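Local coordinates for protein (soluble lytic transglycosylase SLT70) (Escherichia coli, PDB 1QSA) that cleaves the glycosidic bonds between N-acetylmuramic acid and N-acetylglucosamine in peptidoglycan, forming a 1,6-anhydro bond in the muramic acid residue, at residues A[533-541]-A[551-560]; A[256-264]-A[286-294]. All coordinates share one frame; numbering follows the deposited sequence. Where two conformers were deposited one is given.

Contact 1: A[533-541]-A[551-560]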
loop_
_atom_site.group_PDB
_atom_site.type_symbol
_atom_site.label_atom_id
_atom_site.label_comp_id
_atom_site.label_asym_id
_atom_site.label_seq_id
_atom_site.Cartn_x
_atom_site.Cartn_y
_atom_site.Cartn_z
ATOM N N TYR A 533 7.643 6.658 21.627
ATOM C CA TYR A 533 6.202 6.405 21.499
ATOM C C TYR A 533 5.898 4.912 21.648
ATOM O O TYR A 533 4.929 4.524 22.316
ATOM C CB TYR A 533 5.660 6.923 20.167
ATOM C CG TYR A 533 4.140 6.866 20.109
ATOM C CD1 TYR A 533 3.365 7.652 20.968
ATOM C CD2 TYR A 533 3.489 5.953 19.280
ATOM C CE1 TYR A 533 1.967 7.514 21.011
ATOM C CE2 TYR A 533 2.087 5.811 19.317
ATOM C CZ TYR A 533 1.345 6.587 20.186
ATOM O OH TYR A 533 -0.024 6.390 20.280
ATOM N N LEU A 534 6.747 4.072 21.056
ATOM C CA LEU A 534 6.556 2.621 21.137
ATOM C C LEU A 534 6.621 2.162 22.595
ATOM O O LEU A 534 5.787 1.368 23.041
ATOM C CB LEU A 534 7.612 1.915 20.284
ATOM C CG LEU A 534 7.446 0.395 20.104
ATOM C CD1 LEU A 534 6.106 0.068 19.442
ATOM C CD2 LEU A 534 8.612 -0.150 19.288
ATOM N N GLN A 535 7.567 2.714 23.356
ATOM C CA GLN A 535 7.696 2.385 24.780
ATOM C C GLN A 535 6.439 2.851 25.537
ATOM O O GLN A 535 5.946 2.156 26.426
ATOM C CB GLN A 535 8.953 3.056 25.364
ATOM C CG GLN A 535 9.034 3.053 26.898
ATOM C CD GLN A 535 9.031 1.674 27.527
ATOM O OE1 GLN A 535 9.547 0.707 26.966
ATOM N NE2 GLN A 535 8.471 1.587 28.726
ATOM N N TYR A 536 5.897 4.004 25.145
ATOM C CA TYR A 536 4.693 4.538 25.771
ATOM C C TYR A 536 3.515 3.566 25.616
ATOM O O TYR A 536 2.893 3.197 26.614
ATOM C CB TYR A 536 4.341 5.914 25.181
ATOM C CG TYR A 536 2.944 6.405 25.523
ATOM C CD1 TYR A 536 2.561 6.662 26.838
ATOM C CD2 TYR A 536 1.999 6.594 24.518
ATOM C CE1 TYR A 536 1.250 7.100 27.138
ATOM C CE2 TYR A 536 0.708 7.024 24.808
ATOM C CZ TYR A 536 0.343 7.276 26.107
ATOM O OH TYR A 536 -0.934 7.732 26.359
ATOM N N VAL A 537 3.221 3.133 24.391
ATOM C CA VAL A 537 2.098 2.204 24.206
ATOM C C VAL A 537 2.405 0.819 24.794
ATOM O O VAL A 537 1.503 0.115 25.246
ATOM C CB VAL A 537 1.593 2.128 22.727
ATOM C CG1 VAL A 537 0.995 3.481 22.303
ATOM C CG2 VAL A 537 2.694 1.708 21.785
ATOM N N TYR A 538 3.681 0.447 24.811
ATOM C CA TYR A 538 4.095 -0.834 25.376
ATOM C C TYR A 538 3.771 -0.895 26.887
ATOM O O TYR A 538 3.055 -1.790 27.342
ATOM C CB TYR A 538 5.593 -1.053 25.122
ATOM C CG TYR A 538 6.140 -2.426 25.494
ATOM C CD1 TYR A 538 5.786 -3.567 24.763
ATOM C CD2 TYR A 538 7.059 -2.572 26.535
ATOM C CE1 TYR A 538 6.346 -4.816 25.059
ATOM C CE2 TYR A 538 7.625 -3.815 26.838
ATOM C CZ TYR A 538 7.259 -4.931 26.086
ATOM O OH TYR A 538 7.798 -6.163 26.366
ATOM N N GLN A 539 4.230 0.096 27.655
ATOM C CA GLN A 539 3.966 0.107 29.089
ATOM C C GLN A 539 2.483 0.321 29.384
ATOM O O GLN A 539 1.948 -0.267 30.314
ATOM C CB GLN A 539 4.834 1.167 29.798
ATOM C CG GLN A 539 4.549 2.625 29.423
ATOM C CD GLN A 539 3.336 3.212 30.145
ATOM O OE1 GLN A 539 3.108 2.936 31.321
ATOM N NE2 GLN A 539 2.553 4.021 29.433
ATOM N N GLN A 540 1.814 1.109 28.543
ATOM C CA GLN A 540 0.397 1.397 28.733
ATOM C C GLN A 540 -0.452 0.123 28.687
ATOM O O GLN A 540 -1.417 -0.020 29.448
ATOM C CB GLN A 540 -0.106 2.411 27.712
ATOM C CG GLN A 540 -1.492 2.940 28.058
ATOM C CD GLN A 540 -1.869 4.157 27.255
ATOM O OE1 GLN A 540 -2.421 4.052 26.159
ATOM N NE2 GLN A 540 -1.572 5.333 27.800
ATOM N N PHE A 541 -0.064 -0.813 27.827
ATOM C CA PHE A 541 -0.790 -2.067 27.699
ATOM C C PHE A 541 -0.132 -3.280 28.361
ATOM O O PHE A 541 -0.302 -4.411 27.907
ATOM C CB PHE A 541 -1.116 -2.352 26.230
ATOM C CG PHE A 541 -2.148 -1.417 25.651
ATOM C CD1 PHE A 541 -3.503 -1.638 25.860
ATOM C CD2 PHE A 541 -1.761 -0.299 24.922
ATOM C CE1 PHE A 541 -4.461 -0.751 25.354
ATOM C CE2 PHE A 541 -2.704 0.586 24.413
ATOM C CZ PHE A 541 -4.057 0.362 24.630
ATOM N N ALA A 551 -1.644 -0.867 18.839
ATOM C CA ALA A 551 -1.790 0.536 19.247
ATOM C C ALA A 551 -0.906 1.457 18.389
ATOM O O ALA A 551 -1.319 2.560 18.032
ATOM C CB ALA A 551 -1.463 0.708 20.742
ATOM N N TYR A 552 0.285 0.996 18.012
ATOM C CA TYR A 552 1.178 1.816 17.192
ATOM C C TYR A 552 0.552 2.049 15.816
ATOM O O TYR A 552 0.582 3.158 15.291
ATOM C CB TYR A 552 2.551 1.139 17.053
ATOM C CG TYR A 552 3.654 2.052 16.540
ATOM C CD1 TYR A 552 3.871 2.220 15.164
ATOM C CD2 TYR A 552 4.463 2.760 17.433
ATOM C CE1 TYR A 552 4.869 3.080 14.688
ATOM C CE2 TYR A 552 5.465 3.627 16.970
ATOM C CZ TYR A 552 5.657 3.782 15.595
ATOM O OH TYR A 552 6.616 4.662 15.138
ATOM N N ASN A 553 -0.100 1.027 15.277
ATOM C CA ASN A 553 -0.729 1.121 13.953
ATOM C C ASN A 553 -2.121 1.786 13.933
ATOM O O ASN A 553 -2.393 2.636 13.078
ATOM C CB ASN A 553 -0.808 -0.283 13.324
ATOM C CG ASN A 553 -1.434 -0.278 11.932
ATOM O OD1 ASN A 553 -2.557 -0.715 11.755
ATOM N ND2 ASN A 553 -0.699 0.221 10.945
ATOM N N ALA A 554 -2.968 1.424 14.895
ATOM C CA ALA A 554 -4.348 1.903 14.955
ATOM C C ALA A 554 -4.706 2.883 16.064
ATOM O O ALA A 554 -5.820 3.418 16.075
ATOM C CB ALA A 554 -5.303 0.697 15.006
ATOM N N GLY A 555 -3.786 3.122 16.989
ATOM C CA GLY A 555 -4.056 4.044 18.088
ATOM C C GLY A 555 -4.521 3.312 19.339
ATOM O O GLY A 555 -5.238 2.315 19.251
ATOM N N PRO A 556 -4.129 3.773 20.539
ATOM C CA PRO A 556 -4.533 3.124 21.793
ATOM C C PRO A 556 -6.057 2.993 21.981
ATOM O O PRO A 556 -6.516 1.994 22.516
ATOM C CB PRO A 556 -3.909 4.024 22.865
ATOM C CG PRO A 556 -2.699 4.594 22.179
ATOM C CD PRO A 556 -3.197 4.892 20.788
ATOM N N GLY A 557 -6.823 3.975 21.501
ATOM C CA GLY A 557 -8.272 3.944 21.634
ATOM C C GLY A 557 -8.916 2.722 21.006
ATOM O O GLY A 557 -9.770 2.065 21.619
ATOM N N ARG A 558 -8.484 2.407 19.788
ATOM C CA ARG A 558 -8.988 1.242 19.054
ATOM C C ARG A 558 -8.656 -0.034 19.802
ATOM O O ARG A 558 -9.501 -0.917 19.904
ATOM C CB ARG A 558 -8.397 1.178 17.640
ATOM C CG ARG A 558 -9.134 2.026 16.636
ATOM C CD ARG A 558 -10.559 1.505 16.413
ATOM N NE ARG A 558 -11.357 2.496 15.698
ATOM C CZ ARG A 558 -12.667 2.410 15.487
ATOM N NH1 ARG A 558 -13.350 1.347 15.902
ATOM N NH2 ARG A 558 -13.290 3.385 14.833
ATOM N N VAL A 559 -7.436 -0.128 20.335
ATOM C CA VAL A 559 -7.041 -1.325 21.073
ATOM C C VAL A 559 -7.916 -1.476 22.324
ATOM O O VAL A 559 -8.358 -2.584 22.628
ATOM C CB VAL A 559 -5.536 -1.325 21.428
ATOM C CG1 VAL A 559 -5.177 -2.571 22.237
ATOM C CG2 VAL A 559 -4.694 -1.271 20.156
ATOM N N ARG A 560 -8.209 -0.373 23.020
ATOM C CA ARG A 560 -9.085 -0.441 24.200
ATOM C C ARG A 560 -10.461 -0.993 23.809
ATOM O O ARG A 560 -11.013 -1.855 24.495
ATOM C CB ARG A 560 -9.242 0.943 24.829
ATOM C CG ARG A 560 -8.001 1.422 25.559
ATOM C CD ARG A 560 -8.291 2.682 26.373
ATOM N NE ARG A 560 -8.471 3.883 25.554
ATOM C CZ ARG A 560 -7.477 4.701 25.193
ATOM N NH1 ARG A 560 -6.229 4.423 25.522
ATOM N NH2 ARG A 560 -7.726 5.771 24.461
HETATM O O HOH W 1 -0.889 5.469 17.795
HETATM O O HOH W 2 -4.098 6.514 25.440
HETATM O O HOH W 3 -5.025 2.855 27.193
#
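Tyr533 OH is hydrogen-bonded to a water at 2.8 Å, and that water donates to Ala551 O at 3.0 Å, so the hydroxyl is linked across the contact through one solvent molecule. The same oxygen sits 3.5 Å from Pro556 CD. Gln540 OE1 and Arg560 NH1, 3.9 Å apart, are bridged by two further waters, one of them bound only weakly to OE1; each side chain has two conformers and the bridge holds for one of each, so it is less certain. In that arrangement the amide oxygen lies at the edge of the guanidinium, the planes being 61° apart, and rests on Pro556 CB. Val537 packs CB on Ala551 CB and CG1 on Pro556 CG. In Phe541 a chi1 of -70° turns CG away from its own carbonyl carbon and brings the ring against Pro556 and Val559: Val559 CG1 lies over one face, 4.1 Å from the ring centroid, and Pro556 CB and O at the edge. At the other end Tyr552 CD2 lies 3.7 Å from Leu534 CD1, and its ring meets that of Tyr533 obliquely, planes 54° apart. Tyr552 OH is bonded to Met495 O, and its side chain also touches Glu478, the predicted catalytic residue of this lysozyme-like domain. Direct contact is mostly apolar, and the polar links across the pair that pass the geometric tests run through water; through Tyr552 the packing reaches the probable active site.

Contact 2: A[256-264]-A[286-294]. With SO4 (sulfate ion), chain D.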
loop_
_atom_site.group_PDB
_atom_site.type_symbol
_atom_site.label_atom_id
_atom_site.label_comp_id
_atom_site.label_asym_id
_atom_site.label_seq_id
_atom_site.Cartn_x
_atom_site.Cartn_y
_atom_site.Cartn_z
ATOM N N ASP A 256 -25.747 -9.320 1.702
ATOM C CA ASP A 256 -24.319 -9.332 2.054
ATOM C C ASP A 256 -23.870 -7.959 2.540
ATOM O O ASP A 256 -23.133 -7.840 3.522
ATOM C CB ASP A 256 -23.449 -9.731 0.846
ATOM C CG ASP A 256 -23.557 -11.202 0.473
ATOM O OD1 ASP A 256 -24.229 -11.988 1.169
ATOM O OD2 ASP A 256 -22.951 -11.580 -0.546
ATOM N N ILE A 257 -24.292 -6.923 1.814
ATOM C CA ILE A 257 -23.949 -5.544 2.144
ATOM C C ILE A 257 -24.378 -5.190 3.572
ATOM O O ILE A 257 -23.594 -4.632 4.345
ATOM C CB ILE A 257 -24.587 -4.581 1.120
ATOM C CG1 ILE A 257 -23.824 -4.676 -0.207
ATOM C CG2 ILE A 257 -24.618 -3.147 1.648
ATOM C CD1 ILE A 257 -24.564 -4.066 -1.376
ATOM N N VAL A 258 -25.604 -5.563 3.933
ATOM C CA VAL A 258 -26.118 -5.275 5.269
ATOM C C VAL A 258 -25.420 -6.112 6.339
ATOM O O VAL A 258 -25.044 -5.587 7.392
ATOM C CB VAL A 258 -27.645 -5.476 5.322
ATOM C CG1 VAL A 258 -28.156 -5.371 6.763
ATOM C CG2 VAL A 258 -28.325 -4.423 4.464
ATOM N N ALA A 259 -25.203 -7.393 6.046
ATOM C CA ALA A 259 -24.551 -8.309 6.986
ATOM C C ALA A 259 -23.182 -7.799 7.420
ATOM O O ALA A 259 -22.795 -7.962 8.579
ATOM C CB ALA A 259 -24.444 -9.705 6.386
ATOM N N TRP A 260 -22.442 -7.194 6.489
ATOM C CA TRP A 260 -21.132 -6.623 6.786
ATOM C C TRP A 260 -21.220 -5.544 7.851
ATOM O O TRP A 260 -20.253 -5.296 8.577
ATOM C CB TRP A 260 -20.538 -5.962 5.535
ATOM C CG TRP A 260 -19.672 -6.851 4.728
ATOM C CD1 TRP A 260 -19.963 -7.402 3.517
ATOM C CD2 TRP A 260 -18.357 -7.304 5.074
ATOM N NE1 TRP A 260 -18.909 -8.178 3.084
ATOM C CE2 TRP A 260 -17.913 -8.134 4.021
ATOM C CE3 TRP A 260 -17.514 -7.086 6.167
ATOM C CZ2 TRP A 260 -16.659 -8.747 4.030
ATOM C CZ3 TRP A 260 -16.258 -7.700 6.177
ATOM C CH2 TRP A 260 -15.850 -8.520 5.113
ATOM N N ARG A 261 -22.357 -4.850 7.882
ATOM C CA ARG A 261 -22.568 -3.755 8.819
ATOM C C ARG A 261 -23.222 -4.179 10.135
ATOM O O ARG A 261 -23.527 -3.334 10.971
ATOM C CB ARG A 261 -23.392 -2.633 8.168
ATOM C CG ARG A 261 -22.945 -2.206 6.768
ATOM C CD ARG A 261 -21.448 -1.953 6.670
ATOM N NE ARG A 261 -20.969 -0.954 7.616
ATOM C CZ ARG A 261 -19.807 -0.317 7.494
ATOM N NH1 ARG A 261 -19.024 -0.551 6.447
ATOM N NH2 ARG A 261 -19.441 0.576 8.404
ATOM N N LEU A 262 -23.455 -5.475 10.305
ATOM C CA LEU A 262 -24.068 -5.988 11.535
ATOM C C LEU A 262 -23.067 -6.857 12.296
ATOM O O LEU A 262 -23.446 -7.810 12.971
ATOM C CB LEU A 262 -25.335 -6.781 11.209
ATOM C CG LEU A 262 -26.500 -5.948 10.658
ATOM C CD1 LEU A 262 -27.652 -6.847 10.237
ATOM C CD2 LEU A 262 -26.951 -4.931 11.699
ATOM N N MET A 263 -21.787 -6.515 12.159
ATOM C CA MET A 263 -20.688 -7.233 12.803
ATOM C C MET A 263 -20.252 -6.607 14.120
ATOM O O MET A 263 -19.293 -7.076 14.737
ATOM C CB MET A 263 -19.471 -7.281 11.876
ATOM C CG MET A 263 -19.654 -8.156 10.655
ATOM S SD MET A 263 -20.022 -9.858 11.112
ATOM C CE MET A 263 -20.275 -10.577 9.504
ATOM N N GLY A 264 -20.924 -5.530 14.517
ATOM C CA GLY A 264 -20.581 -4.851 15.754
ATOM C C GLY A 264 -21.073 -5.562 16.999
ATOM O O GLY A 264 -21.844 -6.517 16.932
ATOM N N SER A 286 -15.158 -13.494 1.765
ATOM C CA SER A 286 -14.724 -12.494 2.739
ATOM C C SER A 286 -15.759 -12.261 3.842
ATOM O O SER A 286 -15.384 -12.075 4.990
ATOM C CB SER A 286 -14.333 -11.178 2.042
ATOM O OG SER A 286 -15.431 -10.650 1.327
ATOM N N LEU A 287 -17.049 -12.320 3.501
ATOM C CA LEU A 287 -18.110 -12.140 4.497
ATOM C C LEU A 287 -18.121 -13.305 5.498
ATOM O O LEU A 287 -18.230 -13.094 6.707
ATOM C CB LEU A 287 -19.469 -12.013 3.816
ATOM C CG LEU A 287 -20.697 -11.845 4.726
ATOM C CD1 LEU A 287 -20.554 -10.629 5.663
ATOM C CD2 LEU A 287 -21.941 -11.728 3.848
ATOM N N ILE A 288 -17.999 -14.529 4.986
ATOM C CA ILE A 288 -17.968 -15.718 5.843
ATOM C C ILE A 288 -16.737 -15.645 6.748
ATOM O O ILE A 288 -16.828 -15.953 7.932
ATOM C CB ILE A 288 -17.949 -17.023 5.000
ATOM C CG1 ILE A 288 -19.235 -17.115 4.170
ATOM C CG2 ILE A 288 -17.814 -18.243 5.923
ATOM C CD1 ILE A 288 -19.176 -18.105 2.999
ATOM N N GLU A 289 -15.597 -15.212 6.202
ATOM C CA GLU A 289 -14.379 -15.077 7.005
ATOM C C GLU A 289 -14.567 -14.047 8.119
ATOM O O GLU A 289 -14.071 -14.231 9.245
ATOM C CB GLU A 289 -13.185 -14.688 6.126
ATOM C CG GLU A 289 -12.695 -15.847 5.254
ATOM C CD GLU A 289 -11.576 -15.450 4.317
ATOM O OE1 GLU A 289 -11.638 -14.342 3.736
ATOM O OE2 GLU A 289 -10.624 -16.240 4.167
ATOM N N ARG A 290 -15.260 -12.946 7.809
ATOM C CA ARG A 290 -15.513 -11.926 8.830
ATOM C C ARG A 290 -16.372 -12.534 9.955
ATOM O O ARG A 290 -16.148 -12.244 11.133
ATOM C CB ARG A 290 -16.210 -10.692 8.237
ATOM C CG ARG A 290 -16.501 -9.575 9.269
ATOM C CD ARG A 290 -15.231 -9.067 9.969
ATOM N NE ARG A 290 -15.512 -8.098 11.035
ATOM C CZ ARG A 290 -15.682 -8.413 12.318
ATOM N NH1 ARG A 290 -15.592 -9.674 12.714
ATOM N NH2 ARG A 290 -15.932 -7.464 13.216
ATOM N N ARG A 291 -17.309 -13.411 9.586
ATOM C CA ARG A 291 -18.179 -14.074 10.562
ATOM C C ARG A 291 -17.375 -15.061 11.415
ATOM O O ARG A 291 -17.653 -15.231 12.606
ATOM C CB ARG A 291 -19.342 -14.774 9.863
ATOM C CG ARG A 291 -20.377 -15.354 10.820
ATOM C CD ARG A 291 -20.879 -14.312 11.804
ATOM N NE ARG A 291 -21.848 -14.856 12.766
ATOM C CZ ARG A 291 -21.518 -15.447 13.909
ATOM N NH1 ARG A 291 -20.238 -15.630 14.227
ATOM N NH2 ARG A 291 -22.476 -15.899 14.716
ATOM N N VAL A 292 -16.402 -15.736 10.797
ATOM C CA VAL A 292 -15.516 -16.656 11.524
ATOM C C VAL A 292 -14.730 -15.831 12.549
ATOM O O VAL A 292 -14.535 -16.255 13.699
ATOM C CB VAL A 292 -14.497 -17.350 10.559
ATOM C CG1 VAL A 292 -13.394 -18.052 11.339
ATOM C CG2 VAL A 292 -15.222 -18.349 9.644
ATOM N N ARG A 293 -14.271 -14.654 12.131
ATOM C CA ARG A 293 -13.511 -13.789 13.037
ATOM C C ARG A 293 -14.358 -13.311 14.207
ATOM O O ARG A 293 -13.844 -13.180 15.321
ATOM C CB ARG A 293 -12.864 -12.621 12.287
ATOM C CG ARG A 293 -11.717 -13.088 11.379
ATOM C CD ARG A 293 -10.893 -11.950 10.788
ATOM N NE ARG A 293 -9.736 -12.508 10.078
ATOM C CZ ARG A 293 -9.699 -12.766 8.769
ATOM N NH1 ARG A 293 -10.695 -12.396 7.978
ATOM N NH2 ARG A 293 -8.617 -13.316 8.231
ATOM N N MET A 294 -15.654 -13.116 13.970
ATOM C CA MET A 294 -16.570 -12.710 15.041
ATOM C C MET A 294 -16.638 -13.827 16.092
ATOM O O MET A 294 -16.637 -13.566 17.294
ATOM C CB MET A 294 -17.975 -12.437 14.495
ATOM C CG MET A 294 -18.997 -12.157 15.610
ATOM S SD MET A 294 -20.621 -11.761 14.978
ATOM C CE MET A 294 -20.502 -10.003 14.860
HETATM S S SO4 D . -15.782 -12.373 -2.067
HETATM O O1 SO4 D . -14.844 -12.375 -0.932
HETATM O O2 SO4 D . -16.133 -13.774 -2.407
HETATM O O3 SO4 D . -17.003 -11.617 -1.739
HETATM O O4 SO4 D . -15.133 -11.738 -3.230
#
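Ser286 meets Trp260 at the edge of the indole, its OG 3.5 Å from CZ2. That hydroxyl and the backbone N of Ser286 both donate to O1 of a sulfate, each at 2.9 Å; Ser284 OG and Thr285 N bind the same ion, so the first turn of helix 285-298 holds an anion that probably came from the crystallisation liquor. Next comes Leu287, whose two methyls divide the work. CD1 stands almost exactly above the five-membered ring of Trp260, 3.8 Å from its centroid and 3° off the normal, a CH-pi contact, and also touches Met263 CE. CD2 turns to Asp256, 3.5 Å from OD1, a carboxylate oxygen that is itself bonded to Gln252 and Ser282.

One turn on, Arg290 presents its aliphatic part: CB and CG lie against Trp260 CZ3, while CG meets Met263 CG at 3.7 Å. The chain bends at chi2 (58°) and passes Met263 in the opposite direction, which brings Met263 CB over one face of the guanidinium. Arg291 contributes less, its CB near Met263 CE. Last is Met294, bent at chi3: its CE lies against the backbone of Met263, 3.2 Å from O and tight against CA, and then touches Met263 SD at 3.8 Å.

Met263 is therefore touched by residues spread over two turns, from Leu287 to Met294. The axes of 256-260 and 286-294 approach to 10.6 Å at 25°, so these segments run nearly parallel. Their parent helices, 248-260 and 285-298, are next-but-one neighbours along the chain in the alpha-superhelix, with the intervening helix 269-280 touching Met263 through Ile279 and helix 301-310 packing on Val292.

How the contacts relate
Both contacts are partly buried, but they hold different elements: contact 1, within the lysozyme-like transglycosylase domain, sets helix 523-540 against the end of helix 545-554 and the start of helix 556-566, while contact 2, in the alpha-superhelix and away from the annotated sites, sets two roughly parallel segments together. Their centres are 26 Å apart and their nearest atoms about 9 Å, without touching. Contact 1 shares ordered waters; contact 2 relies on methionine, leucine, indole and the aliphatic stem of an arginine. At its exposed margin Ser286, beside Trp260, binds a sulfate. Tyr552 of contact 1 lies beside Glu478, the predicted catalytic residue, and also touches a glycerol, probably from the crystallisation liquor.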